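Long-range contact in siderophore periplasmic binding protein (Thermobifida fusca, PDB 5DH0), which probably captures iron-loaded siderophores of the fuscachelin type outside the membrane and hands them on for uptake into the cell: residues D185-L190 / D243-F248. Sequence-based numbering, arbitrary orientation.
Sequences DTTFAL and DADVIF
Phe188 and Phe248 lie side by side on one face of a mixed sheet, on neighbouring strands that run parallel, their side chains pointing the same way. CD2 of Phe188 comes to the edge of the Phe248 ring, near its plane, 3.7 Å from Phe248 CE2, and the backbone O of Ala189 lies at that ring's edge too. The Phe188 ring is met obliquely by Phe248 CE2 and by Val246 CG1; chi1 of Val246 (174°) carries CG1 to that ring and sets CG2 beside Thr186 CG2. Leu190 comes across Phe248 at about a right angle, CD1 3.7 Å from Phe248 CB. On the other face the methyls of Ala189 and Ala244 touch.

Beneath the rings runs a parallel ladder: Phe248 N donates to Ala189 O at 2.8 Å, while Ala189 N to Val246 O is weak. Just ahead of this, Thr187 O takes two N-H groups, from Asp245 and Val246, and the Asp245 carboxylate returns a bond: its OD2 accepts Thr187 N at 2.8 Å, nearly straight (171°) but from above the carboxylate plane. A side-chain oxygen thus stands in for a backbone carbonyl just before Val246 takes up the regular pairing. An alanine in place of Asp245 would probably leave the N-H of Thr187 without its acceptor.

The pair belongs to the C-terminal lobe of a two-lobed binding-protein fold whose lobes a long helix joins, as in siderophore-binding relatives; strand 217-218 flanks 187-193, strand 281-284 flanks 246-250, and helix 292-307 packs on the aromatic face through Val305 and Leu306.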
loop_
_atom_site.group_PDB
_atom_site.type_symbol
_atom_site.label_atom_id
_atom_site.label_comp_id
_atom_site.label_asym_id
_atom_site.label_seq_id
_atom_site.Cartn_x
_atom_site.Cartn_y
_atom_site.Cartn_z
ATOM N N ASP A 185 -6.482 -5.446 7.669
ATOM C CA ASP A 185 -6.726 -4.002 7.563
ATOM C C ASP A 185 -5.561 -3.091 7.954
ATOM O O ASP A 185 -5.581 -1.904 7.637
ATOM C CB ASP A 185 -7.933 -3.617 8.416
ATOM C CG ASP A 185 -9.237 -4.007 7.772
ATOM O OD1 ASP A 185 -9.603 -3.380 6.744
ATOM O OD2 ASP A 185 -9.886 -4.949 8.290
ATOM N N THR A 186 -4.565 -3.641 8.646
ATOM C CA THR A 186 -3.470 -2.841 9.191
ATOM C C THR A 186 -2.203 -2.889 8.333
ATOM O O THR A 186 -1.681 -3.960 8.026
ATOM C CB THR A 186 -3.096 -3.302 10.625
ATOM O OG1 THR A 186 -4.282 -3.442 11.420
ATOM C CG2 THR A 186 -2.121 -2.305 11.291
ATOM N N THR A 187 -1.710 -1.720 7.956
ATOM C CA THR A 187 -0.423 -1.622 7.289
ATOM C C THR A 187 0.678 -1.347 8.314
ATOM O O THR A 187 0.593 -0.384 9.077
ATOM C CB THR A 187 -0.442 -0.522 6.234
ATOM O OG1 THR A 187 -1.471 -0.813 5.280
ATOM C CG2 THR A 187 0.905 -0.436 5.517
ATOM N N PHE A 188 1.692 -2.213 8.335
ATOM C CA PHE A 188 2.839 -2.082 9.236
ATOM C C PHE A 188 4.070 -1.488 8.568
ATOM O O PHE A 188 4.204 -1.503 7.340
ATOM C CB PHE A 188 3.218 -3.444 9.813
ATOM C CG PHE A 188 2.222 -3.978 10.771
ATOM C CD1 PHE A 188 1.092 -4.642 10.317
ATOM C CD2 PHE A 188 2.400 -3.810 12.133
ATOM C CE1 PHE A 188 0.163 -5.122 11.211
ATOM C CE2 PHE A 188 1.473 -4.293 13.024
ATOM C CZ PHE A 188 0.352 -4.951 12.562
ATOM N N ALA A 189 4.982 -0.977 9.389
ATOM C CA ALA A 189 6.295 -0.560 8.905
ATOM C C ALA A 189 7.316 -0.778 9.998
ATOM O O ALA A 189 7.045 -0.501 11.169
ATOM C CB ALA A 189 6.282 0.877 8.472
ATOM N N LEU A 190 8.477 -1.305 9.617
ATOM C CA LEU A 190 9.581 -1.467 10.545
ATOM C C LEU A 190 10.748 -0.583 10.104
ATOM O O LEU A 190 11.261 -0.702 8.981
ATOM C CB LEU A 190 10.012 -2.925 10.645
ATOM C CG LEU A 190 11.308 -3.055 11.446
ATOM C CD1 LEU A 190 11.132 -2.526 12.875
ATOM C CD2 LEU A 190 11.819 -4.489 11.439
ATOM N N ASP A 243 1.271 5.800 4.640
ATOM C CA ASP A 243 0.269 4.723 4.567
ATOM C C ASP A 243 0.328 3.736 5.728
ATOM O O ASP A 243 -0.515 2.860 5.830
ATOM C CB ASP A 243 0.395 3.948 3.252
ATOM C CG ASP A 243 1.738 3.237 3.107
ATOM O OD1 ASP A 243 2.752 3.764 3.639
ATOM O OD2 ASP A 243 1.777 2.171 2.431
ATOM N N ALA A 244 1.317 3.865 6.599
ATOM C CA ALA A 244 1.435 2.952 7.734
ATOM C C ALA A 244 0.435 3.297 8.849
ATOM O O ALA A 244 0.306 4.449 9.254
ATOM C CB ALA A 244 2.858 2.975 8.274
ATOM N N ASP A 245 -0.266 2.290 9.347
ATOM C CA ASP A 245 -1.164 2.474 10.479
ATOM C C ASP A 245 -0.398 2.287 11.782
ATOM O O ASP A 245 -0.726 2.868 12.806
ATOM C CB ASP A 245 -2.328 1.469 10.413
ATOM C CG ASP A 245 -3.098 1.540 9.097
ATOM O OD1 ASP A 245 -3.366 2.658 8.606
ATOM O OD2 ASP A 245 -3.428 0.467 8.541
ATOM N N VAL A 246 0.615 1.430 11.721
ATOM C CA VAL A 246 1.434 1.043 12.857
ATOM C C VAL A 246 2.902 1.070 12.452
ATOM O O VAL A 246 3.293 0.517 11.416
ATOM C CB VAL A 246 1.092 -0.365 13.367
ATOM C CG1 VAL A 246 2.072 -0.787 14.471
ATOM C CG2 VAL A 246 -0.342 -0.421 13.853
ATOM N N ILE A 247 3.715 1.720 13.274
ATOM C CA ILE A 247 5.128 1.812 13.004
ATOM C C ILE A 247 5.909 1.196 14.148
ATOM O O ILE A 247 5.715 1.563 15.303
ATOM C CB ILE A 247 5.555 3.268 12.797
ATOM C CG1 ILE A 247 4.932 3.823 11.518
ATOM C CG2 ILE A 247 7.066 3.377 12.731
ATOM C CD1 ILE A 247 5.390 5.269 11.211
ATOM N N PHE A 248 6.768 0.236 13.816
ATOM C CA PHE A 248 7.758 -0.299 14.747
ATOM C C PHE A 248 9.123 0.351 14.504
ATOM O O PHE A 248 9.510 0.600 13.350
ATOM C CB PHE A 248 7.901 -1.810 14.579
ATOM C CG PHE A 248 6.791 -2.611 15.178
ATOM C CD1 PHE A 248 6.730 -2.822 16.552
ATOM C CD2 PHE A 248 5.834 -3.201 14.363
ATOM C CE1 PHE A 248 5.701 -3.589 17.106
ATOM C CE2 PHE A 248 4.812 -3.972 14.904
ATOM C CZ PHE A 248 4.743 -4.165 16.273
#